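Local coordinates for protein putative adhesin (Parabacteroides distasonis, PDB 3LJY) that is of unconfirmed function but, as a putative lipoprotein adhesin with an auto-transporter head-type domain, probably takes part in cell adhesion, at residues N99-S104 with L120-E125. Sequence-based numbering, arbitrary orientation.
Sequences NFMVNS and LVQLKE
With CG of Asn99 trans to its backbone N (chi1 -176°) and CG of Gln122 beside its own backbone N (chi1 -44°) and opposite the carbonyl carbon, the two amides meet between successive parallel strands of a beta-solenoid, consistent with the right-handed beta-helix of the pectate-lyase-like clan. Gln122 NE2 donates to Asn99 OD1 at 3.0 Å, in the carbonyl plane and on a lone pair; the bond is nearly straight (N-H...O 168°), with OD1 almost in the Gln122 amide plane, and the two amides are nearly coplanar. A water accepts from Asn99 ND2 and Gln122 NE2, closing a small polar ring on the partly exposed face.

The axes of strands 99-102 and 120-123 approach to 4.7 Å, running parallel. In the ladder of backbone hydrogen bonds Phe100 N donates to Leu120 O, Gln122 N to Phe100 O, Val102 N to Gln122 O and Lys124 N to Val102 O. The opposite face is apolar, as suits the coil interior: Val121 CG1 stands at the edge of the Phe100 ring, which packs on Ala92 and Val94, and Val102 CG2 touches Leu123 CD2 at 3.5 Å.

Lysine suits position 124 because its long extended chain runs alongside Asn103, whose ND2 is held by Asn34 on the adjacent strand 32-37. Lys124 NZ donates to Asn103 OD1 at 3.0 Å and lies 3.6 Å from Met101 SE, the selenium of a selenomethionine.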
loop_
_atom_site.group_PDB
_atom_site.type_symbol
_atom_site.label_atom_id
_atom_site.label_comp_id
_atom_site.label_asym_id
_atom_site.label_seq_id
_atom_site.Cartn_x
_atom_site.Cartn_y
_atom_site.Cartn_z
ATOM N N ASN A 99 -6.378 1.885 7.681
ATOM C CA ASN A 99 -6.059 0.498 7.347
ATOM C C ASN A 99 -6.778 0.191 6.037
ATOM O O ASN A 99 -8.022 -0.011 6.018
ATOM C CB ASN A 99 -6.495 -0.427 8.480
ATOM C CG ASN A 99 -6.107 -1.860 8.257
ATOM O OD1 ASN A 99 -5.311 -2.188 7.388
ATOM N ND2 ASN A 99 -6.674 -2.739 9.055
ATOM N N PHE A 100 -6.012 0.223 4.944
ATOM C CA PHE A 100 -6.565 0.078 3.618
ATOM C C PHE A 100 -6.413 -1.373 3.143
ATOM O O PHE A 100 -5.323 -1.885 3.059
ATOM C CB PHE A 100 -5.894 1.059 2.655
ATOM C CG PHE A 100 -6.438 0.991 1.241
ATOM C CD1 PHE A 100 -7.703 1.459 0.946
ATOM C CD2 PHE A 100 -5.692 0.461 0.228
ATOM C CE1 PHE A 100 -8.215 1.392 -0.339
ATOM C CE2 PHE A 100 -6.195 0.391 -1.065
ATOM C CZ PHE A 100 -7.464 0.851 -1.346
HETATM N N MSE A 101 -7.526 -2.053 2.896
HETATM C CA MSE A 101 -7.504 -3.485 2.551
HETATM C C MSE A 101 -8.185 -3.708 1.241
HETATM O O MSE A 101 -9.312 -3.301 1.089
HETATM C CB MSE A 101 -8.200 -4.297 3.641
HETATM C CG MSE A 101 -7.443 -4.221 4.935
HETATM SE SE MSE A 101 -8.357 -4.713 6.532
HETATM C CE MSE A 101 -9.532 -3.192 6.687
ATOM N N VAL A 102 -7.471 -4.314 0.291
ATOM C CA VAL A 102 -8.063 -4.803 -0.968
ATOM C C VAL A 102 -8.307 -6.277 -0.772
ATOM O O VAL A 102 -7.375 -7.020 -0.577
ATOM C CB VAL A 102 -7.190 -4.518 -2.202
ATOM C CG1 VAL A 102 -7.765 -5.215 -3.494
ATOM C CG2 VAL A 102 -7.050 -2.994 -2.401
ATOM N N ASN A 103 -9.583 -6.666 -0.793
ATOM C CA ASN A 103 -10.018 -7.992 -0.392
ATOM C C ASN A 103 -10.373 -8.893 -1.555
ATOM O O ASN A 103 -10.831 -9.995 -1.314
ATOM C CB ASN A 103 -11.242 -7.897 0.542
ATOM C CG ASN A 103 -10.935 -7.175 1.814
ATOM O OD1 ASN A 103 -9.894 -7.424 2.422
ATOM N ND2 ASN A 103 -11.797 -6.253 2.211
ATOM N N SER A 104 -10.190 -8.412 -2.791
ATOM C CA SER A 104 -10.428 -9.199 -3.987
ATOM C C SER A 104 -9.123 -9.271 -4.758
ATOM O O SER A 104 -8.214 -8.519 -4.483
ATOM C CB SER A 104 -11.427 -8.491 -4.872
ATOM O OG SER A 104 -10.841 -7.283 -5.322
ATOM N N LEU A 120 -1.545 1.461 7.192
ATOM C CA LEU A 120 -1.305 0.103 6.784
ATOM C C LEU A 120 -2.042 -0.066 5.436
ATOM O O LEU A 120 -3.171 0.371 5.295
ATOM C CB LEU A 120 -1.846 -0.873 7.847
ATOM C CG LEU A 120 -1.789 -2.374 7.535
ATOM C CD1 LEU A 120 -0.350 -2.814 7.111
ATOM C CD2 LEU A 120 -2.279 -3.207 8.690
ATOM N N VAL A 121 -1.383 -0.682 4.462
ATOM C CA VAL A 121 -2.038 -1.183 3.255
ATOM C C VAL A 121 -1.883 -2.713 3.200
ATOM O O VAL A 121 -0.793 -3.212 3.429
ATOM C CB VAL A 121 -1.445 -0.549 2.008
ATOM C CG1 VAL A 121 -1.895 -1.284 0.721
ATOM C CG2 VAL A 121 -1.723 0.966 1.993
ATOM N N GLN A 122 -2.982 -3.425 2.909
ATOM C CA GLN A 122 -2.984 -4.892 2.730
ATOM C C GLN A 122 -3.636 -5.294 1.404
ATOM O O GLN A 122 -4.834 -5.163 1.263
ATOM C CB GLN A 122 -3.747 -5.561 3.860
ATOM C CG GLN A 122 -3.406 -4.992 5.238
ATOM C CD GLN A 122 -3.993 -5.807 6.367
ATOM O OE1 GLN A 122 -3.820 -7.019 6.408
ATOM N NE2 GLN A 122 -4.673 -5.141 7.302
ATOM N N LEU A 123 -2.843 -5.745 0.430
ATOM C CA LEU A 123 -3.388 -6.310 -0.809
ATOM C C LEU A 123 -3.363 -7.798 -0.649
ATOM O O LEU A 123 -2.305 -8.420 -0.789
ATOM C CB LEU A 123 -2.626 -5.876 -2.065
ATOM C CG LEU A 123 -2.317 -4.366 -2.091
ATOM C CD1 LEU A 123 -1.393 -3.983 -3.266
ATOM C CD2 LEU A 123 -3.579 -3.492 -2.070
ATOM N N LYS A 124 -4.549 -8.357 -0.376
ATOM C CA LYS A 124 -4.682 -9.700 0.180
ATOM C C LYS A 124 -4.750 -10.797 -0.851
ATOM O O LYS A 124 -4.398 -11.920 -0.550
ATOM C CB LYS A 124 -5.927 -9.785 1.063
ATOM C CG LYS A 124 -5.765 -9.048 2.329
ATOM C CD LYS A 124 -7.073 -8.978 3.043
ATOM C CE LYS A 124 -6.944 -8.261 4.364
ATOM N NZ LYS A 124 -8.312 -7.872 4.878
ATOM N N GLU A 125 -5.242 -10.476 -2.045
ATOM C CA GLU A 125 -5.380 -11.465 -3.126
ATOM C C GLU A 125 -4.488 -11.068 -4.294
ATOM O O GLU A 125 -3.925 -9.965 -4.320
ATOM C CB GLU A 125 -6.837 -11.561 -3.615
ATOM C CG GLU A 125 -7.879 -11.781 -2.537
ATOM C CD GLU A 125 -7.717 -13.108 -1.777
ATOM O OE1 GLU A 125 -7.200 -14.094 -2.354
ATOM O OE2 GLU A 125 -8.095 -13.152 -0.578
HETATM O O HOH W 1 -6.077 -5.543 9.903
HETATM O O HOH W 2 -5.682 -8.001 -3.595
#